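Local coordinates for DNA polymerase sliding clamp 2 (PDB 3LX2), which forms a ring-shaped homotrimeric sliding clamp around DNA and probably tethers the replicative polymerase and other proteins to it, at residues A[133-138]-A[215-220]; A[47-52]-A[238-243]. All blocks are in the same frame, centred on the assembly; numbering follows the deposited sequence.

Contact 1 of 2, residues A[133-138]-A[215-220]; sequences KAVVLA and ADEVII
The carbonyl oxygen of D216 accepts the backbone N-H of A138, with A138 N 2.9 Å from D216 O, and the methyl CB of A138 packs against the same oxygen. The donor lies nearly along the C=O axis, but the N-H is bent, at 142°, where the strand 132-137 gives way to a helix. L137 holds the N-cap position there, and this bond carries the pairing with 215-220 one step past the last bridge. Behind it the two strands run antiparallel. A134 with I220 and V136 with V218 are hydrogen-bonded pairs, each closed by two bonds; V135 with I219 and L137 with E217 are the non-hydrogen-bonded pairs between and beyond them.

On the face carrying A134, V136, V218 and I220, the apolar contact is carried by V136. I220 reaches it from across at about a right angle and sets its terminal CD1 against both valine methyls, 3.6 Å from V136 CG1 and equally far from V136 CG2. With CG1 anti to the carbonyl carbon (chi1 -59°), V136 puts CG2 between its own backbone N and carbonyl carbon, where it also meets V218 CB at 4.0 Å. V218 CG2 in turn packs on A138 CB, 3.9 Å away.

The other face is more open to solvent. The extended K133 chain crosses I219 with CE 4.0 Å from I219 CG2, and V135 CG1 lies 3.9 Å from E217 OE1. At the strand end L137 CD2 approaches A215 O.

D216 OD2 turns back to the backbone N of A213. Strand 186-191 flanks 133-138 and strand 228-234 flanks 215-220, while L141 of helix 138-151 packs on both V136 and I220.

Contact 2 of 2, residues A[47-52]-A[238-243]; sequences VLVDLN and GEVSFL
V49 lays its CG2 methyl over one face of the F242 ring, a CH-pi contact within an antiparallel strand pair that joins the N-terminal and C-terminal halves of the PCNA clamp fold. The methyl stands 3.9 Å from the ring centroid and 27° off the normal, shifted toward the rim, where it comes 3.5 Å from F242 CE1. The V49 torsion (chi1 77° to CG1) swings CG2 to the side away from the backbone N, over the ring, the two side chains lying side by side in a non-hydrogen-bonded pair. V47 CG1 meets the same ring obliquely at CD1. Farther along this buried face, L51 and V240 run alongside each other, with L51 CD1 3.7 Å from V240 CG2. Helix 10-21 covers the row, L20 touching V49 and L51, L16 touching V240 and T19 touching F242.

Six backbone hydrogen bonds close the pairs L48 with L243, D50 with S241 and N52 with E239. The shortest of them runs from D50 N to S241 O, 2.7 Å; the return bond from S241 N to D50 O is more bent, at 136°.

The reverse face is partly exposed and changes from apolar to polar along its length. L48 and L243 lie parallel at one end, CD2 of the former 4.2 Å from CD1 of the latter. From D50 onward the face is polar, and its acidic groups turn to partners on adjoining strands: E239 OE2 forms a salt bridge with K231 NZ, and D50 OD1 a long, weak ion pair with R39. At the far end N52 OD1 accepts a hydrogen bond from Q37 NE2, while the backbone N52 O receives E239 N at 3.0 Å.

In the fold
Both contacts belong to one long antiparallel sheet, their centres about 14 Å apart and their nearest atoms about 7 Å apart, without touching. Strand 228-234 lies between them: it pairs with 217-222 on one side and with 238-244 on the other. K231 on this strand has a partner in each contact, I219 through its backbone and E239 through its side chain. Contact 1 is nested along the chain inside the loop closed by contact 2, and joins strands of the C-terminal half, whereas contact 2 crosses between halves. Neither is touched by another subunit of the trimer; a sulfate ion, probably from the crystallisation liquor, lies about 5 Å from the A215 side chain.

Contact 1 of 2, residues A[133-138]-A[215-220]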
ATOM      1  N   LYS A 133     -35.156  12.695  -7.140  1.00 53.90           N
ATOM      2  CA  LYS A 133     -34.283  13.099  -6.053  1.00 52.57           C
ATOM      3  C   LYS A 133     -34.149  11.936  -5.106  1.00 51.31           C
ATOM      4  O   LYS A 133     -35.158  11.331  -4.736  1.00 51.94           O
ATOM      5  CB  LYS A 133     -34.788  14.320  -5.274  1.00 52.94           C
ATOM      6  CG  LYS A 133     -34.176  14.346  -3.863  1.00 55.12           C
ATOM      7  CD  LYS A 133     -34.600  15.496  -2.968  1.00 62.47           C
ATOM      8  CE  LYS A 133     -33.501  15.811  -1.917  1.00 66.34           C
ATOM      9  NZ  LYS A 133     -34.008  16.637  -0.765  1.00 69.72           N
ATOM     10  N   ALA A 134     -32.918  11.647  -4.672  1.00 49.04           N
ATOM     11  CA  ALA A 134     -32.702  10.528  -3.794  1.00 47.05           C
ATOM     12  C   ALA A 134     -31.672  10.883  -2.773  1.00 46.34           C
ATOM     13  O   ALA A 134     -30.975  11.855  -2.952  1.00 47.15           O
ATOM     14  CB  ALA A 134     -32.284   9.329  -4.576  1.00 46.50           C
ATOM     15  N   VAL A 135     -31.605  10.125  -1.685  1.00 45.53           N
ATOM     16  CA  VAL A 135     -30.500  10.232  -0.740  1.00 45.43           C
ATOM     17  C   VAL A 135     -29.958   8.827  -0.659  1.00 46.63           C
ATOM     18  O   VAL A 135     -30.708   7.875  -0.416  1.00 47.29           O
ATOM     19  CB  VAL A 135     -30.916  10.677   0.709  1.00 45.20           C
ATOM     20  CG1 VAL A 135     -29.675  11.025   1.535  1.00 43.62           C
ATOM     21  CG2 VAL A 135     -31.868  11.880   0.682  1.00 41.91           C
ATOM     22  N   VAL A 136     -28.655   8.687  -0.846  1.00 46.61           N
ATOM     23  CA  VAL A 136     -28.067   7.380  -0.919  1.00 47.54           C
ATOM     24  C   VAL A 136     -26.850   7.473  -0.088  1.00 47.34           C
ATOM     25  O   VAL A 136     -26.413   8.588   0.208  1.00 49.37           O
ATOM     26  CB  VAL A 136     -27.605   7.060  -2.351  1.00 47.57           C
ATOM     27  CG1 VAL A 136     -28.738   7.125  -3.304  1.00 45.28           C
ATOM     28  CG2 VAL A 136     -26.517   8.076  -2.762  1.00 50.82           C
ATOM     29  N   LEU A 137     -26.291   6.328   0.266  1.00 46.60           N
ATOM     30  CA  LEU A 137     -25.033   6.260   0.993  1.00 47.40           C
ATOM     31  C   LEU A 137     -23.877   6.279   0.014  1.00 47.67           C
ATOM     32  O   LEU A 137     -23.959   5.668  -1.057  1.00 48.43           O
ATOM     33  CB  LEU A 137     -24.964   4.981   1.820  1.00 48.08           C
ATOM     34  CG  LEU A 137     -25.735   4.787   3.145  1.00 50.67           C
ATOM     35  CD1 LEU A 137     -25.395   3.448   3.689  1.00 51.44           C
ATOM     36  CD2 LEU A 137     -25.336   5.874   4.178  1.00 52.90           C
ATOM     37  N   ALA A 138     -22.784   6.933   0.383  1.00 47.02           N
ATOM     38  CA  ALA A 138     -21.649   7.121  -0.535  1.00 47.18           C
ATOM     39  C   ALA A 138     -21.068   5.816  -1.044  1.00 47.95           C
ATOM     40  O   ALA A 138     -20.692   5.720  -2.230  1.00 47.01           O
ATOM     41  CB  ALA A 138     -20.553   7.973   0.120  1.00 46.74           C
ATOM     42  N   ALA A 215     -20.201   5.949   4.643  1.00 46.22           N
ATOM     43  CA  ALA A 215     -21.355   6.209   5.464  1.00 47.08           C
ATOM     44  C   ALA A 215     -21.935   7.638   5.246  1.00 47.42           C
ATOM     45  O   ALA A 215     -23.115   7.860   5.482  1.00 48.64           O
ATOM     46  CB  ALA A 215     -20.986   5.928   6.942  1.00 47.31           C
ATOM     47  N   ASP A 216     -21.139   8.581   4.752  1.00 47.69           N
ATOM     48  CA  ASP A 216     -21.671   9.894   4.279  1.00 48.70           C
ATOM     49  C   ASP A 216     -22.924   9.804   3.390  1.00 49.26           C
ATOM     50  O   ASP A 216     -22.987   9.078   2.378  1.00 50.54           O
ATOM     51  CB  ASP A 216     -20.596  10.732   3.562  1.00 48.17           C
ATOM     52  CG  ASP A 216     -19.366  11.010   4.439  1.00 49.55           C
ATOM     53  OD1 ASP A 216     -19.496  11.021   5.684  1.00 54.29           O
ATOM     54  OD2 ASP A 216     -18.260  11.190   3.900  1.00 49.32           O
ATOM     55  N   GLU A 217     -23.931  10.557   3.771  1.00 49.34           N
ATOM     56  CA  GLU A 217     -25.081  10.751   2.927  1.00 50.20           C
ATOM     57  C   GLU A 217     -24.738  11.672   1.749  1.00 50.20           C
ATOM     58  O   GLU A 217     -23.998  12.668   1.901  1.00 49.98           O
ATOM     59  CB  GLU A 217     -26.229  11.318   3.734  1.00 50.75           C
ATOM     60  CG  GLU A 217     -26.712  10.336   4.807  1.00 54.22           C
ATOM     61  CD  GLU A 217     -27.823  10.876   5.723  1.00 58.14           C
ATOM     62  OE1 GLU A 217     -28.681  11.695   5.288  1.00 56.34           O
ATOM     63  OE2 GLU A 217     -27.822  10.441   6.903  1.00 60.76           O
ATOM     64  N   VAL A 218     -25.241  11.272   0.576  1.00 49.18           N
ATOM     65  CA  VAL A 218     -25.093  12.010  -0.635  1.00 47.75           C
ATOM     66  C   VAL A 218     -26.472  12.199  -1.196  1.00 48.24           C
ATOM     67  O   VAL A 218     -27.216  11.252  -1.339  1.00 48.16           O
ATOM     68  CB  VAL A 218     -24.332  11.215  -1.721  1.00 47.84           C
ATOM     69  CG1 VAL A 218     -24.297  12.021  -3.072  1.00 43.21           C
ATOM     70  CG2 VAL A 218     -22.935  10.760  -1.226  1.00 47.46           C
ATOM     71  N   ILE A 219     -26.759  13.430  -1.586  1.00 48.71           N
ATOM     72  CA  ILE A 219     -28.003  13.812  -2.220  1.00 49.27           C
ATOM     73  C   ILE A 219     -27.831  13.807  -3.746  1.00 49.94           C
ATOM     74  O   ILE A 219     -26.869  14.341  -4.264  1.00 48.05           O
ATOM     75  CB  ILE A 219     -28.413  15.236  -1.720  1.00 49.11           C
ATOM     76  CG1 ILE A 219     -28.720  15.175  -0.208  1.00 49.59           C
ATOM     77  CG2 ILE A 219     -29.530  15.862  -2.605  1.00 46.32           C
ATOM     78  CD1 ILE A 219     -29.142  16.522   0.450  1.00 49.04           C
ATOM     79  N   ILE A 220     -28.803  13.226  -4.441  1.00 51.83           N
ATOM     80  CA  ILE A 220     -28.776  13.080  -5.895  1.00 54.49           C
ATOM     81  C   ILE A 220     -30.016  13.695  -6.504  1.00 55.63           C
ATOM     82  O   ILE A 220     -31.075  13.551  -5.942  1.00 56.06           O
ATOM     83  CB  ILE A 220     -28.784  11.619  -6.277  1.00 54.52           C
ATOM     84  CG1 ILE A 220     -27.498  10.948  -5.858  1.00 55.18           C
ATOM     85  CG2 ILE A 220     -28.953  11.456  -7.788  1.00 57.22           C
ATOM     86  CD1 ILE A 220     -27.650   9.439  -5.864  1.00 58.97           C
TER

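Contact 2 of 2, residues A[47-52]-A[238-243]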
ATOM      1  N   VAL A  47     -18.117  19.821 -15.621  1.00 44.95           N
ATOM      2  CA  VAL A  47     -18.188  19.750 -14.158  1.00 44.69           C
ATOM      3  C   VAL A  47     -18.256  21.115 -13.488  1.00 43.95           C
ATOM      4  O   VAL A  47     -17.398  21.943 -13.689  1.00 43.09           O
ATOM      5  CB  VAL A  47     -16.996  18.890 -13.576  1.00 44.83           C
ATOM      6  CG1 VAL A  47     -16.924  18.947 -12.084  1.00 43.96           C
ATOM      7  CG2 VAL A  47     -17.141  17.455 -13.976  1.00 45.46           C
ATOM      8  N   LEU A  48     -19.308  21.340 -12.715  1.00 44.22           N
ATOM      9  CA  LEU A  48     -19.454  22.577 -11.927  1.00 44.67           C
ATOM     10  C   LEU A  48     -19.522  22.325 -10.430  1.00 44.61           C
ATOM     11  O   LEU A  48     -20.340  21.521  -9.962  1.00 44.40           O
ATOM     12  CB  LEU A  48     -20.719  23.362 -12.313  1.00 44.18           C
ATOM     13  CG  LEU A  48     -21.033  24.628 -11.478  1.00 43.90           C
ATOM     14  CD1 LEU A  48     -21.944  25.603 -12.287  1.00 41.76           C
ATOM     15  CD2 LEU A  48     -21.668  24.328 -10.093  1.00 38.12           C
ATOM     16  N   VAL A  49     -18.720  23.073  -9.689  1.00 44.48           N
ATOM     17  CA  VAL A  49     -18.731  22.969  -8.252  1.00 44.19           C
ATOM     18  C   VAL A  49     -19.258  24.227  -7.587  1.00 44.64           C
ATOM     19  O   VAL A  49     -18.907  25.353  -7.976  1.00 44.68           O
ATOM     20  CB  VAL A  49     -17.366  22.534  -7.688  1.00 43.58           C
ATOM     21  CG1 VAL A  49     -16.404  23.695  -7.696  1.00 45.49           C
ATOM     22  CG2 VAL A  49     -17.554  22.015  -6.328  1.00 42.46           C
ATOM     23  N   ASP A  50     -20.140  24.009  -6.614  1.00 44.38           N
ATOM     24  CA  ASP A  50     -20.630  25.044  -5.770  1.00 44.41           C
ATOM     25  C   ASP A  50     -20.438  24.696  -4.266  1.00 44.10           C
ATOM     26  O   ASP A  50     -20.979  23.743  -3.721  1.00 44.06           O
ATOM     27  CB  ASP A  50     -22.074  25.377  -6.127  1.00 45.56           C
ATOM     28  CG  ASP A  50     -22.572  26.625  -5.425  1.00 48.08           C
ATOM     29  OD1 ASP A  50     -21.742  27.466  -5.045  1.00 47.75           O
ATOM     30  OD2 ASP A  50     -23.815  26.771  -5.246  1.00 58.55           O
ATOM     31  N   LEU A  51     -19.641  25.508  -3.610  1.00 44.15           N
ATOM     32  CA  LEU A  51     -19.103  25.177  -2.318  1.00 44.78           C
ATOM     33  C   LEU A  51     -19.443  26.299  -1.348  1.00 43.72           C
ATOM     34  O   LEU A  51     -19.129  27.481  -1.581  1.00 42.84           O
ATOM     35  CB  LEU A  51     -17.581  25.031  -2.457  1.00 44.99           C
ATOM     36  CG  LEU A  51     -16.691  25.075  -1.234  1.00 49.41           C
ATOM     37  CD1 LEU A  51     -17.043  23.918  -0.278  1.00 54.92           C
ATOM     38  CD2 LEU A  51     -15.205  24.960  -1.642  1.00 53.13           C
ATOM     39  N   ASN A  52     -20.065  25.926  -0.244  1.00 42.71           N
ATOM     40  CA  ASN A  52     -20.299  26.893   0.800  1.00 42.23           C
ATOM     41  C   ASN A  52     -19.928  26.451   2.231  1.00 41.05           C
ATOM     42  O   ASN A  52     -20.506  25.528   2.787  1.00 41.37           O
ATOM     43  CB  ASN A  52     -21.723  27.428   0.713  1.00 42.19           C
ATOM     44  CG  ASN A  52     -22.061  28.329   1.869  1.00 45.28           C
ATOM     45  OD1 ASN A  52     -21.746  29.522   1.884  1.00 43.87           O
ATOM     46  ND2 ASN A  52     -22.692  27.742   2.883  1.00 49.76           N
ATOM     47  N   GLY A 238     -22.082  23.049   6.163  1.00 58.72           N
ATOM     48  CA  GLY A 238     -21.490  23.207   4.814  1.00 57.27           C
ATOM     49  C   GLY A 238     -22.287  22.507   3.712  1.00 54.86           C
ATOM     50  O   GLY A 238     -22.955  21.517   3.975  1.00 55.38           O
ATOM     51  N   GLU A 239     -22.207  23.019   2.492  1.00 52.83           N
ATOM     52  CA  GLU A 239     -22.721  22.332   1.301  1.00 50.49           C
ATOM     53  C   GLU A 239     -21.582  22.158   0.353  1.00 47.80           C
ATOM     54  O   GLU A 239     -20.748  22.996   0.265  1.00 45.83           O
ATOM     55  CB  GLU A 239     -23.709  23.229   0.583  1.00 51.65           C
ATOM     56  CG  GLU A 239     -25.121  23.312   1.169  1.00 57.77           C
ATOM     57  CD  GLU A 239     -26.110  23.994   0.207  1.00 63.90           C
ATOM     58  OE1 GLU A 239     -25.669  24.500  -0.878  1.00 64.51           O
ATOM     59  OE2 GLU A 239     -27.321  24.008   0.547  1.00 65.00           O
ATOM     60  N   VAL A 240     -21.577  21.060  -0.386  1.00 47.21           N
ATOM     61  CA  VAL A 240     -20.725  20.881  -1.568  1.00 45.42           C
ATOM     62  C   VAL A 240     -21.526  20.193  -2.664  1.00 44.52           C
ATOM     63  O   VAL A 240     -22.043  19.093  -2.480  1.00 44.46           O
ATOM     64  CB  VAL A 240     -19.446  20.050  -1.311  1.00 45.23           C
ATOM     65  CG1 VAL A 240     -18.577  20.052  -2.554  1.00 42.65           C
ATOM     66  CG2 VAL A 240     -18.675  20.601  -0.183  1.00 45.01           C
ATOM     67  N   SER A 241     -21.564  20.851  -3.810  1.00 43.75           N
ATOM     68  CA  SER A 241     -22.474  20.564  -4.900  1.00 42.80           C
ATOM     69  C   SER A 241     -21.700  20.503  -6.178  1.00 41.72           C
ATOM     70  O   SER A 241     -20.939  21.409  -6.487  1.00 41.72           O
ATOM     71  CB  SER A 241     -23.459  21.707  -5.051  1.00 43.12           C
ATOM     72  OG  SER A 241     -24.230  21.851  -3.873  1.00 46.07           O
ATOM     73  N   PHE A 242     -21.894  19.413  -6.895  1.00 40.69           N
ATOM     74  CA  PHE A 242     -21.417  19.241  -8.241  1.00 40.31           C
ATOM     75  C   PHE A 242     -22.590  19.079  -9.235  1.00 40.55           C
ATOM     76  O   PHE A 242     -23.540  18.285  -9.026  1.00 38.85           O
ATOM     77  CB  PHE A 242     -20.515  18.014  -8.325  1.00 40.03           C
ATOM     78  CG  PHE A 242     -19.232  18.118  -7.518  1.00 40.06           C
ATOM     79  CD1 PHE A 242     -18.097  18.682  -8.069  1.00 40.54           C
ATOM     80  CD2 PHE A 242     -19.156  17.613  -6.213  1.00 40.63           C
ATOM     81  CE1 PHE A 242     -16.875  18.742  -7.331  1.00 42.45           C
ATOM     82  CE2 PHE A 242     -17.953  17.685  -5.484  1.00 42.29           C
ATOM     83  CZ  PHE A 242     -16.812  18.262  -6.046  1.00 37.42           C
ATOM     84  N   LEU A 243     -22.544  19.869 -10.300  1.00 40.98           N
ATOM     85  CA  LEU A 243     -23.407  19.583 -11.453  1.00 41.41           C
ATOM     86  C   LEU A 243     -22.572  18.919 -12.525  1.00 42.02           C
ATOM     87  O   LEU A 243     -21.473  19.400 -12.858  1.00 41.86           O
ATOM     88  CB  LEU A 243     -24.076  20.843 -11.973  1.00 41.71           C
ATOM     89  CG  LEU A 243     -24.896  21.676 -10.990  1.00 39.33           C
ATOM     90  CD1 LEU A 243     -25.278  22.983 -11.661  1.00 42.44           C
ATOM     91  CD2 LEU A 243     -26.123  21.018 -10.486  1.00 39.79           C
TER